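PDB 4L7T: NanU sialic acid binding protein from Bacteroides fragilis, which binds sialic acid with high affinity as a SusD-family protein of the outer membrane, probably serving sialic acid uptake together with NanO. Local coordinates for residues 270-274 against 275-279. Residues are numbered along the deposited sequence; the frame is centred on the assembly and turned at random.
Sequences SIRNA and KDEYN
K275 and D276 are the corner residues of a type II beta-turn from A274 to E277, just beyond strand 267-271, and so bring E277 and Y278 back against A274. E277 comes first: its backbone N donates to A274 O at 3.0 Å, from well above the carbonyl plane. Its CB lies 4.1 Å from A274 CB, and its CG, anti to the backbone N (chi1 -176°), with a further bend at chi2, carries the carboxylate to R272. There E277 OE1 meets R272 NH2 at 2.9 Å in a salt bridge, at the edge of the guanidinium and near its plane, with the carboxylate turned 84° against it. A274 CB lies 3.4 Å above one guanidinium face, offset toward its rim. Y278 then closes the antiparallel hydrogen-bonded pair: Y278 N reaches A274 O at 2.9 Å, almost straight, while A274 N donates to Y278 O at 3.1 Å. Two consecutive residues, E277 and Y278, thus face A274 alone, a classic beta bulge. The Y278 ring lies with its CD2 edge toward the N273 amide, the two planes only 19° apart. R48 of helix 33-48 donates to R272 O and makes a weak, long ion pair with E277. Three backbone bonds, two of them ending on A274 O, probably do most to fix the turn; the R272–E277 bridge, between exposed residues, probably adds a more modest, solvent-screened attraction.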
ATOM      1  N   SER A 270       2.519   5.544   8.290  1.00 13.78           N
ATOM      2  CA  SER A 270       2.215   4.112   8.465  1.00 14.27           C
ATOM      3  C   SER A 270       0.942   3.989   9.233  1.00 17.46           C
ATOM      4  O   SER A 270       0.605   4.868  10.016  1.00 16.60           O
ATOM      5  CB  SER A 270       3.363   3.481   9.229  1.00 17.19           C
ATOM      6  OG  SER A 270       3.296   2.076   9.385  1.00 24.68           O
ATOM      7  N   ILE A 271       0.216   2.906   8.975  1.00 14.33           N
ATOM      8  CA  ILE A 271      -0.969   2.541   9.781  1.00 15.21           C
ATOM      9  C   ILE A 271      -0.491   1.818  10.996  1.00 15.17           C
ATOM     10  O   ILE A 271       0.176   0.826  10.942  1.00 14.63           O
ATOM     11  CB  ILE A 271      -1.859   1.628   8.949  1.00 15.59           C
ATOM     12  CG1 ILE A 271      -2.340   2.331   7.697  1.00 16.86           C
ATOM     13  CG2 ILE A 271      -3.076   1.185   9.836  1.00 16.79           C
ATOM     14  CD1 ILE A 271      -3.068   3.542   7.825  1.00 20.88           C
ATOM     15  N   ARG A 272      -0.780   2.349  12.206  1.00 17.80           N
ATOM     16  CA  ARG A 272      -0.332   1.754  13.417  1.00 19.77           C
ATOM     17  C   ARG A 272      -1.362   0.726  13.893  1.00 20.34           C
ATOM     18  O   ARG A 272      -2.543   1.064  14.087  1.00 23.42           O
ATOM     19  CB  ARG A 272      -0.134   2.758  14.605  1.00 23.54           C
ATOM     20  CG  ARG A 272       0.670   2.011  15.808  1.00 25.69           C
ATOM     21  CD  ARG A 272       0.873   2.838  17.090  1.00 37.74           C
ATOM     22  NE  ARG A 272      -0.392   3.062  17.767  1.00 41.57           N
ATOM     23  CZ  ARG A 272      -0.704   2.636  18.990  1.00 46.40           C
ATOM     24  NH1 ARG A 272       0.183   1.985  19.744  1.00 47.15           N
ATOM     25  NH2 ARG A 272      -1.914   2.892  19.464  1.00 49.36           N
ATOM     26  N   ASN A 273      -0.846  -0.470  14.002  1.00 18.99           N
ATOM     27  CA  ASN A 273      -1.500  -1.645  14.575  1.00 20.99           C
ATOM     28  C   ASN A 273      -0.845  -1.880  15.954  1.00 22.71           C
ATOM     29  O   ASN A 273       0.372  -1.638  16.195  1.00 23.22           O
ATOM     30  CB  ASN A 273      -1.352  -2.881  13.634  1.00 20.80           C
ATOM     31  CG  ASN A 273      -1.938  -2.621  12.245  1.00 16.42           C
ATOM     32  OD1 ASN A 273      -1.228  -2.805  11.222  1.00 20.93           O
ATOM     33  ND2 ASN A 273      -3.168  -2.051  12.161  1.00 16.99           N
ATOM     34  N   ALA A 274      -1.628  -2.401  16.904  1.00 22.45           N
ATOM     35  CA  ALA A 274      -1.055  -2.497  18.240  1.00 25.07           C
ATOM     36  C   ALA A 274      -1.881  -3.474  19.051  1.00 26.94           C
ATOM     37  O   ALA A 274      -3.085  -3.583  18.806  1.00 27.24           O
ATOM     38  CB  ALA A 274      -1.081  -1.095  18.913  1.00 26.10           C
ATOM     39  N   LYS A 275      -1.218  -4.179  19.957  1.00 29.01           N
ATOM     40  CA  LYS A 275      -1.890  -4.910  21.087  1.00 31.45           C
ATOM     41  C   LYS A 275      -3.156  -4.215  21.573  1.00 31.80           C
ATOM     42  O   LYS A 275      -3.144  -3.018  21.902  1.00 32.33           O
ATOM     43  CB  LYS A 275      -0.987  -5.047  22.298  1.00 31.78           C
ATOM     44  CG  LYS A 275       0.289  -5.761  22.087  1.00 35.39           C
ATOM     45  CD  LYS A 275       1.005  -6.143  23.424  1.00 39.01           C
ATOM     46  CE  LYS A 275       0.634  -5.253  24.584  1.00 38.99           C
ATOM     47  NZ  LYS A 275       1.584  -5.420  25.757  1.00 33.43           N
ATOM     48  N   ASP A 276      -4.240  -4.982  21.625  1.00 32.44           N
ATOM     49  CA  ASP A 276      -5.478  -4.560  22.259  1.00 34.09           C
ATOM     50  C   ASP A 276      -6.116  -3.374  21.590  1.00 33.99           C
ATOM     51  O   ASP A 276      -7.125  -2.818  22.073  1.00 34.85           O
ATOM     52  CB  ASP A 276      -5.245  -4.304  23.752  1.00 34.83           C
ATOM     53  CG  ASP A 276      -4.854  -5.581  24.492  1.00 37.08           C
ATOM     54  OD1 ASP A 276      -4.731  -6.655  23.844  1.00 39.12           O
ATOM     55  OD2 ASP A 276      -4.691  -5.518  25.724  1.00 40.16           O
ATOM     56  N   GLU A 277      -5.544  -2.989  20.448  1.00 33.28           N
ATOM     57  CA  GLU A 277      -6.110  -1.884  19.710  1.00 32.15           C
ATOM     58  C   GLU A 277      -6.563  -2.349  18.328  1.00 29.80           C
ATOM     59  O   GLU A 277      -7.692  -2.113  17.928  1.00 29.11           O
ATOM     60  CB  GLU A 277      -5.090  -0.762  19.593  1.00 32.99           C
ATOM     61  CG  GLU A 277      -5.635   0.487  18.921  1.00 40.15           C
ATOM     62  CD  GLU A 277      -5.217   1.759  19.621  1.00 47.46           C
ATOM     63  OE1 GLU A 277      -4.325   1.715  20.525  1.00 51.53           O
ATOM     64  OE2 GLU A 277      -5.806   2.804  19.275  1.00 50.23           O
ATOM     65  N   TYR A 278      -5.671  -2.995  17.594  1.00 28.22           N
ATOM     66  CA  TYR A 278      -6.026  -3.437  16.221  1.00 24.21           C
ATOM     67  C   TYR A 278      -5.005  -4.427  15.700  1.00 21.89           C
ATOM     68  O   TYR A 278      -3.824  -4.173  15.726  1.00 20.52           O
ATOM     69  CB  TYR A 278      -6.076  -2.233  15.247  1.00 26.17           C
ATOM     70  CG  TYR A 278      -6.964  -2.379  14.038  1.00 25.35           C
ATOM     71  CD1 TYR A 278      -8.345  -2.131  14.113  1.00 28.19           C
ATOM     72  CD2 TYR A 278      -6.429  -2.664  12.788  1.00 26.03           C
ATOM     73  CE1 TYR A 278      -9.162  -2.230  12.997  1.00 28.69           C
ATOM     74  CE2 TYR A 278      -7.242  -2.777  11.675  1.00 26.36           C
ATOM     75  CZ  TYR A 278      -8.599  -2.557  11.779  1.00 29.77           C
ATOM     76  OH  TYR A 278      -9.377  -2.635  10.638  1.00 31.16           O
ATOM     77  N   ASN A 279      -5.456  -5.584  15.222  1.00 19.88           N
ATOM     78  CA  ASN A 279      -4.548  -6.507  14.554  1.00 19.62           C
ATOM     79  C   ASN A 279      -4.403  -6.068  13.081  1.00 16.27           C
ATOM     80  O   ASN A 279      -5.294  -5.418  12.507  1.00 18.42           O
ATOM     81  CB  ASN A 279      -5.176  -7.903  14.515  1.00 19.37           C
ATOM     82  CG  ASN A 279      -5.269  -8.542  15.899  1.00 23.58           C
ATOM     83  OD1 ASN A 279      -6.368  -8.979  16.319  1.00 29.12           O
ATOM     84  ND2 ASN A 279      -4.139  -8.649  16.595  1.00 22.23           N
TER